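Local coordinates for folylpolyglutamate synthase/dihydrofolate synthase (Thermotoga maritima, PDB 1O5Z), which probably catalyses the ATP-dependent addition of L-glutamate to dihydropteroate and to tetrahydrofolyl polyglutamates, two steps of folate metabolism, at residues A[75-80]-A[292-297]; A[68-73]-A[281-286]; A[251-256]-A[260-265]; A[55-60]-A[64-69]. All coordinates share one frame; numbering follows the deposited sequence.

Three of the four contacts share helix 63-77, and they illustrate how a nucleotide-binding core is wrapped by later parts of its own chain. Contact 4 lies at the start of this helix, where a loop that fits a P-loop holds a sulfate ion. Contact 2 follows on the next turns, about 9 Å between centres, and contact 1 lies at the C-terminal end, its centre about 10 Å from that of contact 2. Contact 3 is a hairpin set off from the core: its centre is about 19 Å from that of contact 4, yet M69 CE meets L265 CD2 at 3.9 Å. Contacts 2 and 3 are joined by a probable hydrogen bond between Y254 OH and E284 OE1.

Contact 1: residues A[75-80]-A[292-297]; sequences VSQGYR and EKAIRE
S76, in the last turn of helix 63-77, lies against A294 of helix 292-301 with their CA atoms only 4.8 Å apart, a close approach of two backbones made possible by the small side chains of both residues. S76 CB comes to 3.7 Å from A294 CA, so the serine methylene rests almost directly on the opposing main chain. Next to it, Q77 closes over the alanine methyl. The chain folds back about its CB-CG bond (chi2 56°), which brings Q77 OE1 over A294 CB at 3.3 Å; the same oxygen accepts a hydrogen bond from S291 OG, just before the helix. S291 OG is also bonded to A294 N, so one hydroxyl ties the glutamine tip to the first turn of helix 292-301. On the other flank E297 reaches across with an extended chain, and its OE2 lies 3.0 Å from S76 OG and 3.1 Å from S76 CB. The serine hydroxyl has its firm partner within its own helix, the carbonyl O of N72. With an alanine in place of E297, the S76 hydroxyl would probably lose the carboxylate beside it and the edge of the contact would be less well covered. Away from this interface, R296 grips OE2 of E292 side-on with NE and NH2, and it further bonds the carbonyls of E261 and D262. The chemistry is thus a close meeting of small residues bordered by polar chains: S76 is held within its own helix through N72, whereas Q77 is tied across the contact to S291 at the head of the other helix.

Contact 2: residues A[68-73]-A[281-286]; sequences NMVSNI and KTLEAT
L283 is the residue of helix 281-286 on which the contact turns, for its two methyls make the closer contacts, one to I73 and one to V70. CD1 goes to I73, and this is the tight half: it meets I73 CD1 at 3.5 Å and I73 CG2 at 3.6 Å, and it also lies near CB, so that one methyl is set into the angle between the two branches of the isoleucine. With CG1 of I73 beside the backbone N (chi1 -70°) and CG2 anti to it, both branches are turned toward L283 CD1. CD2 takes the other direction and meets V70 CG1 at 3.8 Å as the valine and leucine chains slide past each other in opposite senses. The looser half lies beyond, where T282 CG2 faces V70 CG2 at 4.2 Å. The hydroxyl of T282 takes no part in that apolar touch; it is bonded to T174 OG1 and to the carbonyl of V278, which accounts for this buried polar atom. The side turned from helix 68-73 is only partly exposed: there K281 NZ reaches E284 OE1 at 2.6 Å in a salt bridge one turn along the helix, and the glutamate is also held by Y254 OH of the hairpin. The segment axes come no nearer than 10.5 Å and cross at -57°, a separation that branched side chains bridge by themselves. The contact is buried: V70 and T282 both rest on I55 of strand 53-58 in the central sheet, A279 and L280 continue the cover over V70 and I73, and T282 also touches V208 of strand 207-209.

Contact 3: residues A[251-256]-A[260-265]; sequences RFDYCG and FEDLVL
R251 and V264 face each other as a non-hydrogen-bonded antiparallel pair, and the arginine crosses D262 and ends beside V264. Its CB lies near the carbonyl O of L263; CG and CD then pass the carboxylate of D262, with R251 CG 3.5 Å from D262 OD2. A bend at chi3 (-47°) turns the end of the chain, so that V264 CG2 covers one face of the guanidinium, 3.2 Å from R251 NH1, while NH2 forms a salt bridge with E249. The next residue points to the other face of the sheet. F252 lays its ring over L263, whose CB sits 3.8 Å from the ring centroid in a CH-pi contact, and F252 CE2 touches L263 CD1. L265 flanks the ring at CE1. Further on, Y254 and F260 lie side by side, and Y254 CD2 and F260 CD1 are 3.9 Å apart. The backbone is bonded twice at each end: F252 with L263 and Y254 with F260 exchange N-H and carbonyl in both directions. Between them the chain has an extra residue. E261 and D262 turn a corner, and the D262 N-H goes to D253 OD1 (2.9 Å, 161°) and not to a backbone carbonyl. That nearly straight bond may help to offset the nearness of the two carboxylates, for D253 OD1 and D262 OD2 stand 4.0 Å apart. With D262 and L263 both opposite F252 and a positive phi at D262 (50°), the arrangement fits a G1 beta bulge in a hairpin, here forming two strands of the three-stranded antiparallel sheet whose F252 face packs on helices 271-286 and 292-301.

Contact 4: residues A[55-60]-A[64-69]; sequences IHIGGT and GSVANM. With SO4 (sulfate ion), chain C.
I57 and A67 make the apolar core of this contact, in which strand 55-58 rests on the first turns of helix 64-69. I57 CD1 lies 3.6 Å from A67 CA and 3.9 Å from A67 CB, while its other branch, CG2, meets V66 CG1 at 3.9 Å. Chi1 (-59°) sets CG1 beside the backbone N and CG2 anti to it, which directs one branch to A67 and the other to V66. Replacing I57 by an alanine would probably open a gap between strand and helix and cost V66 and A67 their contacts with this side chain. The polar interactions belong to the bound sulfate ion at the N-terminal end of the helix. G64 N donates to its O3 at 2.7 Å and S65 N to its O4 at 3.0 Å. Gripped by the backbone amides of G62, G64 and S65, with N304 ND2 added, it is consistent with the phosphate position of a P-loop, here GGTNGKGS. K63 NZ bonds back to the carbonyl of G59, closing the loop on itself. Strand 53-58 runs between strands 151-155 and 173-175 of the central sheet; V153 touches both I57 and A67, and N275 of helix 271-286 covers S65 and V66.

Contact 1: residues A[75-80]-A[292-297]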
# COMPACT_ATOMS: atom_id res chain seq x y z
N VAL A 75 -11.55 9.10 -9.33
CA VAL A 75 -10.82 10.00 -10.24
C VAL A 75 -11.35 9.87 -11.69
O VAL A 75 -11.57 10.87 -12.33
CB VAL A 75 -9.30 9.80 -10.18
CG1 VAL A 75 -8.58 10.46 -11.41
CG2 VAL A 75 -8.78 10.37 -8.88
N SER A 76 -11.58 8.64 -12.17
CA SER A 76 -12.18 8.44 -13.49
C SER A 76 -13.55 9.04 -13.55
O SER A 76 -13.92 9.50 -14.61
CB SER A 76 -12.33 6.98 -13.91
OG SER A 76 -11.14 6.30 -13.67
N GLN A 77 -14.33 9.01 -12.45
CA GLN A 77 -15.69 9.53 -12.47
C GLN A 77 -15.67 11.04 -12.50
O GLN A 77 -16.69 11.69 -12.78
CB GLN A 77 -16.49 9.03 -11.28
CG GLN A 77 -17.94 9.46 -11.30
CD GLN A 77 -18.67 9.05 -12.56
OE1 GLN A 77 -18.53 7.92 -13.02
NE2 GLN A 77 -19.47 9.96 -13.12
N GLY A 78 -14.49 11.59 -12.29
CA GLY A 78 -14.29 13.03 -12.39
C GLY A 78 -14.38 13.73 -11.05
O GLY A 78 -14.41 14.96 -11.03
N TYR A 79 -14.43 13.01 -9.95
CA TYR A 79 -14.25 13.65 -8.64
C TYR A 79 -12.81 14.18 -8.46
O TYR A 79 -11.83 13.58 -8.93
CB TYR A 79 -14.57 12.69 -7.46
CG TYR A 79 -16.01 12.25 -7.37
CD1 TYR A 79 -16.40 11.05 -7.91
CD2 TYR A 79 -16.98 13.03 -6.76
CE1 TYR A 79 -17.70 10.61 -7.84
CE2 TYR A 79 -18.33 12.61 -6.71
CZ TYR A 79 -18.65 11.37 -7.27
OH TYR A 79 -19.91 10.85 -7.25
N ARG A 80 -12.70 15.27 -7.70
CA ARG A 80 -11.41 15.73 -7.26
C ARG A 80 -11.09 14.93 -6.00
O ARG A 80 -11.74 15.12 -4.95
CB ARG A 80 -11.42 17.22 -6.99
CG ARG A 80 -10.06 17.82 -6.77
CD ARG A 80 -10.05 19.35 -6.80
NE ARG A 80 -9.03 19.72 -7.78
CZ ARG A 80 -7.94 20.43 -7.57
NH1 ARG A 80 -7.68 20.99 -6.41
NH2 ARG A 80 -7.10 20.61 -8.55
N GLU A 292 -20.41 2.99 -14.64
CA GLU A 292 -19.74 1.76 -14.97
C GLU A 292 -18.45 2.03 -15.74
O GLU A 292 -17.47 1.32 -15.57
CB GLU A 292 -20.66 0.85 -15.79
CG GLU A 292 -20.04 -0.49 -16.08
CD GLU A 292 -20.95 -1.41 -16.84
OE1 GLU A 292 -22.16 -1.27 -16.66
OE2 GLU A 292 -20.45 -2.26 -17.61
N LYS A 293 -18.46 3.05 -16.59
CA LYS A 293 -17.23 3.45 -17.29
C LYS A 293 -16.07 3.74 -16.34
O LYS A 293 -14.96 3.27 -16.58
CB LYS A 293 -17.48 4.66 -18.18
CG LYS A 293 -16.27 5.08 -19.05
CD LYS A 293 -16.52 6.41 -19.77
CE LYS A 293 -15.61 6.55 -21.03
NZ LYS A 293 -14.32 7.28 -20.73
N ALA A 294 -16.33 4.54 -15.31
CA ALA A 294 -15.35 4.89 -14.30
C ALA A 294 -14.85 3.68 -13.49
O ALA A 294 -13.70 3.60 -13.13
CB ALA A 294 -15.93 5.93 -13.34
N ILE A 295 -15.77 2.77 -13.19
CA ILE A 295 -15.44 1.58 -12.45
C ILE A 295 -14.49 0.78 -13.33
O ILE A 295 -13.42 0.35 -12.89
CB ILE A 295 -16.75 0.79 -12.12
CG1 ILE A 295 -17.51 1.46 -11.00
CG2 ILE A 295 -16.47 -0.64 -11.72
CD1 ILE A 295 -18.93 1.02 -10.93
N ARG A 296 -14.86 0.56 -14.59
CA ARG A 296 -13.99 -0.24 -15.44
C ARG A 296 -12.64 0.41 -15.66
O ARG A 296 -11.61 -0.27 -15.67
CB ARG A 296 -14.65 -0.49 -16.76
CG ARG A 296 -15.83 -1.37 -16.66
CD ARG A 296 -16.45 -1.70 -18.01
NE ARG A 296 -17.61 -2.56 -17.81
CZ ARG A 296 -17.57 -3.89 -17.77
NH1 ARG A 296 -16.43 -4.53 -17.95
NH2 ARG A 296 -18.69 -4.59 -17.55
N GLU A 297 -12.63 1.72 -15.87
CA GLU A 297 -11.38 2.39 -16.18
C GLU A 297 -10.51 2.48 -14.94
O GLU A 297 -9.34 2.24 -15.01
CB GLU A 297 -11.60 3.77 -16.80
CG GLU A 297 -10.37 4.68 -16.77
CD GLU A 297 -10.64 6.07 -17.33
OE1 GLU A 297 -10.82 6.12 -18.56
OE2 GLU A 297 -10.67 7.09 -16.56

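Contact 2: residues A[68-73]-A[281-286]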
# COMPACT_ATOMS: atom_id res chain seq x y z
N ASN A 68 -6.37 2.40 -3.51
CA ASN A 68 -5.96 2.79 -4.85
C ASN A 68 -7.08 2.58 -5.85
O ASN A 68 -7.33 3.44 -6.67
CB ASN A 68 -4.74 2.00 -5.30
CG ASN A 68 -4.15 2.54 -6.55
OD1 ASN A 68 -4.37 1.99 -7.64
ND2 ASN A 68 -3.43 3.67 -6.44
N MET A 69 -7.72 1.42 -5.78
CA MET A 69 -8.84 1.11 -6.66
C MET A 69 -10.02 2.09 -6.47
O MET A 69 -10.60 2.62 -7.44
CB MET A 69 -9.28 -0.30 -6.38
CG MET A 69 -8.31 -1.36 -6.85
SD MET A 69 -8.87 -3.02 -6.33
CE MET A 69 -7.52 -4.08 -6.82
N VAL A 70 -10.34 2.35 -5.21
CA VAL A 70 -11.36 3.32 -4.89
C VAL A 70 -11.00 4.70 -5.42
O VAL A 70 -11.83 5.33 -6.05
CB VAL A 70 -11.66 3.32 -3.37
CG1 VAL A 70 -12.55 4.43 -3.02
CG2 VAL A 70 -12.37 2.04 -3.01
N SER A 71 -9.77 5.16 -5.19
CA SER A 71 -9.38 6.49 -5.69
C SER A 71 -9.45 6.52 -7.16
O SER A 71 -9.89 7.45 -7.69
CB SER A 71 -7.94 6.90 -5.33
OG SER A 71 -7.74 6.66 -3.94
N ASN A 72 -8.86 5.52 -7.81
CA ASN A 72 -8.82 5.48 -9.25
C ASN A 72 -10.17 5.51 -9.91
O ASN A 72 -10.35 6.21 -10.90
CB ASN A 72 -7.97 4.30 -9.73
CG ASN A 72 -6.53 4.73 -9.90
OD1 ASN A 72 -6.28 5.64 -10.70
ND2 ASN A 72 -5.63 4.18 -9.12
N ILE A 73 -11.14 4.84 -9.31
CA ILE A 73 -12.49 4.84 -9.87
C ILE A 73 -13.15 6.23 -9.75
O ILE A 73 -13.79 6.72 -10.69
CB ILE A 73 -13.35 3.77 -9.19
CG1 ILE A 73 -12.87 2.38 -9.59
CG2 ILE A 73 -14.85 3.95 -9.58
CD1 ILE A 73 -13.50 1.26 -8.75
N LYS A 281 -17.83 -2.74 -3.51
CA LYS A 281 -18.74 -2.64 -2.36
C LYS A 281 -18.49 -1.37 -1.55
O LYS A 281 -19.42 -0.70 -1.19
CB LYS A 281 -18.68 -3.87 -1.46
CG LYS A 281 -19.83 -4.04 -0.38
CD LYS A 281 -21.14 -3.18 -0.55
CE LYS A 281 -22.17 -3.80 -1.39
NZ LYS A 281 -23.22 -2.79 -1.80
N THR A 282 -17.25 -1.03 -1.30
CA THR A 282 -16.98 0.15 -0.55
C THR A 282 -17.69 1.32 -1.21
O THR A 282 -18.40 2.08 -0.57
CB THR A 282 -15.50 0.35 -0.49
OG1 THR A 282 -14.91 -0.67 0.36
CG2 THR A 282 -15.14 1.72 0.16
N LEU A 283 -17.57 1.39 -2.53
CA LEU A 283 -18.14 2.46 -3.35
C LEU A 283 -19.67 2.41 -3.41
O LEU A 283 -20.34 3.46 -3.32
CB LEU A 283 -17.52 2.43 -4.77
CG LEU A 283 -16.08 3.00 -4.86
CD1 LEU A 283 -15.42 2.81 -6.21
CD2 LEU A 283 -16.05 4.44 -4.50
N GLU A 284 -20.24 1.22 -3.55
CA GLU A 284 -21.70 1.08 -3.44
C GLU A 284 -22.25 1.59 -2.10
O GLU A 284 -23.20 2.38 -2.06
CB GLU A 284 -22.12 -0.38 -3.64
CG GLU A 284 -21.86 -0.91 -5.06
CD GLU A 284 -22.31 -2.34 -5.25
OE1 GLU A 284 -22.48 -3.09 -4.27
OE2 GLU A 284 -22.53 -2.70 -6.41
N ALA A 285 -21.62 1.16 -1.01
CA ALA A 285 -22.04 1.47 0.37
C ALA A 285 -22.01 2.95 0.70
O ALA A 285 -22.59 3.41 1.67
CB ALA A 285 -21.13 0.73 1.36
N THR A 286 -21.28 3.68 -0.10
CA THR A 286 -20.99 5.08 0.14
C THR A 286 -22.14 5.98 -0.39
O THR A 286 -22.33 7.11 0.09
CB THR A 286 -19.66 5.29 -0.59
OG1 THR A 286 -18.79 6.19 0.12
CG2 THR A 286 -19.85 5.83 -1.95

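Contact 3: residues A[251-256]-A[260-265]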
# COMPACT_ATOMS: atom_id res chain seq x y z
N ARG A 251 -9.76 -11.06 -15.55
CA ARG A 251 -11.13 -10.83 -15.89
C ARG A 251 -12.04 -11.49 -14.85
O ARG A 251 -11.81 -12.63 -14.44
CB ARG A 251 -11.31 -11.33 -17.32
CG ARG A 251 -12.60 -11.01 -18.01
CD ARG A 251 -12.54 -11.32 -19.53
NE ARG A 251 -11.33 -10.80 -20.21
CZ ARG A 251 -11.17 -9.58 -20.77
NH1 ARG A 251 -12.14 -8.65 -20.78
NH2 ARG A 251 -10.00 -9.28 -21.33
N PHE A 252 -13.03 -10.75 -14.38
CA PHE A 252 -13.97 -11.22 -13.35
C PHE A 252 -15.36 -10.57 -13.44
O PHE A 252 -15.53 -9.51 -14.05
CB PHE A 252 -13.37 -11.02 -11.96
CG PHE A 252 -13.19 -9.60 -11.57
CD1 PHE A 252 -12.20 -8.81 -12.18
CD2 PHE A 252 -14.03 -9.02 -10.60
CE1 PHE A 252 -12.03 -7.43 -11.80
CE2 PHE A 252 -13.89 -7.67 -10.22
CZ PHE A 252 -12.88 -6.87 -10.82
N ASP A 253 -16.36 -11.25 -12.85
CA ASP A 253 -17.69 -10.69 -12.60
C ASP A 253 -17.78 -10.20 -11.15
O ASP A 253 -17.12 -10.76 -10.28
CB ASP A 253 -18.80 -11.72 -12.84
CG ASP A 253 -18.72 -12.36 -14.19
OD1 ASP A 253 -18.15 -11.73 -15.12
OD2 ASP A 253 -19.18 -13.50 -14.42
N TYR A 254 -18.59 -9.17 -10.91
CA TYR A 254 -18.88 -8.68 -9.57
C TYR A 254 -20.40 -8.73 -9.32
O TYR A 254 -21.15 -8.40 -10.23
CB TYR A 254 -18.39 -7.23 -9.42
CG TYR A 254 -18.86 -6.55 -8.15
CD1 TYR A 254 -18.19 -6.73 -6.94
CD2 TYR A 254 -19.99 -5.73 -8.16
CE1 TYR A 254 -18.62 -6.08 -5.76
CE2 TYR A 254 -20.44 -5.10 -7.01
CZ TYR A 254 -19.76 -5.28 -5.81
OH TYR A 254 -20.22 -4.66 -4.68
N CYS A 255 -20.82 -9.14 -8.12
CA CYS A 255 -22.22 -9.08 -7.68
C CYS A 255 -22.35 -8.31 -6.38
O CYS A 255 -21.93 -8.81 -5.35
CB CYS A 255 -22.78 -10.47 -7.42
SG CYS A 255 -22.80 -11.57 -8.84
N GLY A 256 -22.92 -7.12 -6.40
CA GLY A 256 -23.19 -6.38 -5.17
C GLY A 256 -24.56 -5.77 -5.34
O GLY A 256 -25.43 -6.46 -5.82
N PHE A 260 -21.68 -6.63 -12.51
CA PHE A 260 -20.83 -6.32 -13.64
C PHE A 260 -20.21 -7.64 -14.08
O PHE A 260 -19.89 -8.50 -13.25
CB PHE A 260 -19.76 -5.33 -13.23
CG PHE A 260 -20.31 -4.02 -12.75
CD1 PHE A 260 -20.14 -3.62 -11.42
CD2 PHE A 260 -21.00 -3.17 -13.62
CE1 PHE A 260 -20.66 -2.39 -10.98
CE2 PHE A 260 -21.52 -1.93 -13.19
CZ PHE A 260 -21.35 -1.54 -11.87
N GLU A 261 -20.08 -7.81 -15.39
CA GLU A 261 -19.48 -9.01 -15.95
C GLU A 261 -18.22 -8.65 -16.74
O GLU A 261 -18.17 -7.60 -17.37
CB GLU A 261 -20.47 -9.72 -16.87
CG GLU A 261 -21.90 -9.84 -16.35
CD GLU A 261 -22.71 -10.72 -17.28
OE1 GLU A 261 -22.23 -11.83 -17.60
OE2 GLU A 261 -23.81 -10.31 -17.71
N ASP A 262 -17.22 -9.52 -16.69
CA ASP A 262 -15.94 -9.29 -17.39
C ASP A 262 -15.29 -7.93 -17.14
O ASP A 262 -14.86 -7.24 -18.06
CB ASP A 262 -16.07 -9.60 -18.88
CG ASP A 262 -16.40 -11.06 -19.11
OD1 ASP A 262 -17.26 -11.34 -19.98
OD2 ASP A 262 -15.89 -12.00 -18.43
N LEU A 263 -15.21 -7.58 -15.86
CA LEU A 263 -14.35 -6.52 -15.41
C LEU A 263 -12.91 -6.98 -15.54
O LEU A 263 -12.61 -8.14 -15.43
CB LEU A 263 -14.64 -6.17 -13.97
CG LEU A 263 -16.06 -5.70 -13.63
CD1 LEU A 263 -16.19 -5.67 -12.13
CD2 LEU A 263 -16.31 -4.32 -14.17
N VAL A 264 -12.02 -6.03 -15.74
CA VAL A 264 -10.63 -6.31 -15.98
C VAL A 264 -9.75 -5.54 -15.00
O VAL A 264 -9.89 -4.31 -14.82
CB VAL A 264 -10.27 -5.97 -17.44
CG1 VAL A 264 -8.77 -6.20 -17.72
CG2 VAL A 264 -11.12 -6.82 -18.40
N LEU A 265 -8.89 -6.29 -14.32
CA LEU A 265 -7.81 -5.72 -13.55
C LEU A 265 -6.50 -5.87 -14.26
O LEU A 265 -6.14 -6.93 -14.76
CB LEU A 265 -7.64 -6.46 -12.26
CG LEU A 265 -8.37 -6.10 -11.00
CD1 LEU A 265 -7.72 -6.98 -9.98
CD2 LEU A 265 -8.21 -4.65 -10.60

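Contact 4: residues A[55-60]-A[64-69]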
# COMPACT_ATOMS: atom_id res chain seq x y z
N ILE A 55 -13.26 8.49 2.72
CA ILE A 55 -13.45 7.03 2.71
C ILE A 55 -12.25 6.45 3.40
O ILE A 55 -11.14 6.89 3.19
CB ILE A 55 -13.60 6.47 1.29
CG1 ILE A 55 -14.88 7.01 0.69
CG2 ILE A 55 -13.62 4.93 1.29
CD1 ILE A 55 -14.93 6.79 -0.83
N HIS A 56 -12.50 5.48 4.28
CA HIS A 56 -11.49 5.05 5.22
C HIS A 56 -11.25 3.58 5.08
O HIS A 56 -12.18 2.82 5.25
CB HIS A 56 -11.91 5.38 6.65
CG HIS A 56 -10.77 5.40 7.60
ND1 HIS A 56 -10.94 5.37 8.97
CD2 HIS A 56 -9.43 5.46 7.39
CE1 HIS A 56 -9.75 5.41 9.55
NE2 HIS A 56 -8.82 5.44 8.62
N ILE A 57 -10.00 3.20 4.77
CA ILE A 57 -9.66 1.81 4.43
C ILE A 57 -8.54 1.21 5.25
O ILE A 57 -7.39 1.60 5.12
CB ILE A 57 -9.34 1.68 2.90
CG1 ILE A 57 -10.57 2.13 2.07
CG2 ILE A 57 -9.04 0.22 2.54
CD1 ILE A 57 -10.22 2.86 0.99
N GLY A 58 -8.89 0.20 6.05
CA GLY A 58 -7.93 -0.56 6.81
C GLY A 58 -7.92 -2.03 6.48
O GLY A 58 -8.55 -2.50 5.54
N GLY A 59 -7.18 -2.78 7.25
CA GLY A 59 -7.06 -4.20 7.03
C GLY A 59 -5.60 -4.59 7.00
O GLY A 59 -4.75 -3.79 6.67
N THR A 60 -5.32 -5.82 7.36
CA THR A 60 -3.95 -6.31 7.35
C THR A 60 -3.30 -6.33 5.94
O THR A 60 -2.15 -5.89 5.74
CB THR A 60 -3.96 -7.69 7.99
OG1 THR A 60 -4.52 -7.58 9.30
CG2 THR A 60 -2.54 -8.19 8.22
N GLY A 64 -3.98 -0.90 0.81
CA GLY A 64 -3.38 -0.07 -0.19
C GLY A 64 -4.01 -0.29 -1.54
O GLY A 64 -4.31 0.68 -2.22
N SER A 65 -4.18 -1.54 -1.96
CA SER A 65 -4.84 -1.87 -3.27
C SER A 65 -6.26 -1.39 -3.30
O SER A 65 -6.71 -0.84 -4.31
CB SER A 65 -4.98 -3.37 -3.51
OG SER A 65 -3.76 -4.03 -3.69
N VAL A 66 -7.02 -1.66 -2.22
CA VAL A 66 -8.43 -1.26 -2.19
C VAL A 66 -8.53 0.27 -2.21
O VAL A 66 -9.34 0.82 -2.95
CB VAL A 66 -9.20 -1.84 -0.99
CG1 VAL A 66 -10.54 -1.15 -0.84
CG2 VAL A 66 -9.39 -3.38 -1.16
N ALA A 67 -7.70 0.95 -1.43
CA ALA A 67 -7.69 2.43 -1.49
C ALA A 67 -7.42 2.94 -2.89
O ALA A 67 -8.09 3.83 -3.38
CB ALA A 67 -6.63 3.01 -0.51
N ASN A 68 -6.37 2.40 -3.51
CA ASN A 68 -5.96 2.79 -4.85
C ASN A 68 -7.08 2.58 -5.85
O ASN A 68 -7.33 3.44 -6.67
CB ASN A 68 -4.74 2.00 -5.30
CG ASN A 68 -4.15 2.54 -6.55
OD1 ASN A 68 -4.37 1.99 -7.64
ND2 ASN A 68 -3.43 3.67 -6.44
N MET A 69 -7.72 1.42 -5.78
CA MET A 69 -8.84 1.11 -6.66
C MET A 69 -10.02 2.09 -6.47
O MET A 69 -10.60 2.62 -7.44
CB MET A 69 -9.28 -0.30 -6.38
CG MET A 69 -8.31 -1.36 -6.85
SD MET A 69 -8.87 -3.02 -6.33
CE MET A 69 -7.52 -4.08 -6.82
S SO4 C . -1.68 -3.73 0.38
O1 SO4 C . -1.62 -4.95 1.17
O2 SO4 C . -0.44 -3.41 -0.29
O3 SO4 C . -1.99 -2.70 1.37
O4 SO4 C . -2.67 -3.83 -0.69